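Local coordinates for protein putative O-Methyltransferase (Corynebacterium glutamicum, PDB 3DR5) that probably transfers a methyl group from S-adenosyl-L-methionine to an oxygen of a substrate that remains unidentified, at residues Gly59-Thr64 with Thr85-Glu90. Numbering follows the deposited sequence.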
loop_
_atom_site.group_PDB
_atom_site.type_symbol
_atom_site.label_atom_id
_atom_site.label_comp_id
_atom_site.label_asym_id
_atom_site.label_seq_id
_atom_site.Cartn_x
_atom_site.Cartn_y
_atom_site.Cartn_z
ATOM N N GLY A 59 15.124 -3.831 -9.907
ATOM C CA GLY A 59 14.820 -2.848 -8.876
ATOM C C GLY A 59 13.603 -1.992 -9.183
ATOM O O GLY A 59 12.584 -2.473 -9.688
ATOM N N ALA A 60 13.718 -0.703 -8.903
ATOM C CA ALA A 60 12.613 0.207 -9.123
ATOM C C ALA A 60 12.923 1.314 -10.112
ATOM O O ALA A 60 14.087 1.603 -10.407
ATOM C CB ALA A 60 12.172 0.808 -7.778
ATOM N N ILE A 61 11.862 1.927 -10.625
ATOM C CA ILE A 61 11.992 3.055 -11.537
ATOM C C ILE A 61 11.170 4.222 -10.972
ATOM O O ILE A 61 10.011 4.044 -10.575
ATOM C CB ILE A 61 11.447 2.759 -12.947
ATOM C CG1 ILE A 61 12.231 1.620 -13.595
ATOM C CG2 ILE A 61 11.584 4.017 -13.831
ATOM C CD1 ILE A 61 11.683 1.193 -14.946
ATOM N N ALA A 62 11.785 5.401 -10.910
ATOM C CA ALA A 62 11.095 6.610 -10.456
ATOM C C ALA A 62 11.101 7.602 -11.634
ATOM O O ALA A 62 12.151 8.102 -12.041
ATOM C CB ALA A 62 11.801 7.235 -9.235
ATOM N N ILE A 63 9.927 7.866 -12.191
ATOM C CA ILE A 63 9.776 8.789 -13.305
ATOM C C ILE A 63 9.131 10.046 -12.745
ATOM O O ILE A 63 7.911 10.133 -12.607
ATOM C CB ILE A 63 8.892 8.173 -14.395
ATOM C CG1 ILE A 63 9.608 6.962 -15.002
ATOM C CG2 ILE A 63 8.580 9.203 -15.457
ATOM C CD1 ILE A 63 8.677 5.821 -15.348
ATOM N N THR A 64 9.959 11.044 -12.461
ATOM C CA THR A 64 9.473 12.276 -11.854
ATOM C C THR A 64 10.557 13.350 -11.798
ATOM O O THR A 64 11.741 13.031 -11.737
ATOM C CB THR A 64 9.019 11.979 -10.407
ATOM O OG1 THR A 64 8.768 13.198 -9.703
ATOM C CG2 THR A 64 10.126 11.198 -9.650
ATOM N N THR A 85 16.276 3.403 -10.655
ATOM C CA THR A 85 16.504 4.058 -11.935
ATOM C C THR A 85 15.601 5.287 -11.980
ATOM O O THR A 85 14.376 5.172 -11.939
ATOM C CB THR A 85 16.176 3.113 -13.108
ATOM O OG1 THR A 85 17.094 2.013 -13.097
ATOM C CG2 THR A 85 16.266 3.844 -14.436
ATOM N N CYS A 86 16.219 6.462 -12.052
ATOM C CA CYS A 86 15.490 7.723 -12.108
ATOM C C CYS A 86 15.479 8.228 -13.540
ATOM O O CYS A 86 16.474 8.131 -14.254
ATOM C CB CYS A 86 16.151 8.765 -11.209
ATOM S SG CYS A 86 16.336 8.251 -9.489
ATOM N N ILE A 87 14.345 8.777 -13.956
ATOM C CA ILE A 87 14.204 9.272 -15.319
ATOM C C ILE A 87 13.589 10.664 -15.427
ATOM O O ILE A 87 12.438 10.875 -15.022
ATOM C CB ILE A 87 13.314 8.335 -16.167
ATOM C CG1 ILE A 87 13.726 6.876 -15.958
ATOM C CG2 ILE A 87 13.396 8.733 -17.642
ATOM C CD1 ILE A 87 12.971 5.892 -16.828
ATOM N N ASP A 88 14.366 11.607 -15.955
ATOM C CA ASP A 88 13.893 12.964 -16.197
ATOM C C ASP A 88 14.834 13.615 -17.224
ATOM O O ASP A 88 16.039 13.378 -17.208
ATOM C CB ASP A 88 13.846 13.804 -14.910
ATOM C CG ASP A 88 13.132 15.143 -15.121
ATOM O OD1 ASP A 88 11.888 15.150 -15.207
ATOM O OD2 ASP A 88 13.819 16.178 -15.226
ATOM N N PRO A 89 14.285 14.427 -18.141
ATOM C CA PRO A 89 15.069 15.111 -19.182
ATOM C C PRO A 89 15.851 16.353 -18.763
ATOM O O PRO A 89 16.728 16.815 -19.496
ATOM C CB PRO A 89 14.018 15.451 -20.239
ATOM C CG PRO A 89 12.788 15.706 -19.427
ATOM C CD PRO A 89 12.836 14.643 -18.334
ATOM N N GLU A 90 15.537 16.891 -17.589
ATOM C CA GLU A 90 16.179 18.097 -17.103
ATOM C C GLU A 90 17.471 17.786 -16.362
ATOM O O GLU A 90 17.481 16.976 -15.441
ATOM C CB GLU A 90 15.174 18.852 -16.223
ATOM C CG GLU A 90 14.575 20.109 -16.871
ATOM C CD GLU A 90 14.334 19.994 -18.371
ATOM O OE1 GLU A 90 13.228 19.587 -18.783
ATOM O OE2 GLU A 90 15.267 20.305 -19.140
HETATM O O HOH W 1 16.507 -0.059 -11.617
#
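Two neighbouring parallel strands of the Rossmann-like sheet, 59-63 and 83-87, meet here as the two strands of a beta-alpha-beta unit whose crossover is helix 67-77. The N-to-C directions of the two short segments differ by 16°, and three backbone hydrogen bonds fix the register: T85 N gives to A60 O at 2.8 Å, A62 N to T85 O, and I87 N to A62 O at 3.0 Å. A62 thus uses both its N-H and its carbonyl on the same neighbour, while I61 turns its backbone to strand 130-135. The CA of I61 adds a C-H...O contact to T85 O, 3.2 Å away. Beside the first of these bonds a water donates to A60 O and lies 2.6 Å from T85 OG1, tying that hydroxyl to the adjoining strand.

I61, T85, I63 and I87 share one face. With CG1 anti to its carbonyl carbon (chi1 -46°), I87 sends CD1 to CG2 of I61 at 3.8 Å and CG1 of I63 at 4.0 Å, one methyl touching two residues of the partner strand. A62 and C86 occupy the other face, against V70 and A67 of helix 67-77. Further along, D88 OD2 accepts from E90 N at 3.0 Å, reached from above the carboxylate plane, and also bonds H93 ND1. This Asx turn leads into helix 91-103, and the parallel pair before it is characteristic of the Rossmann-like methyltransferase fold.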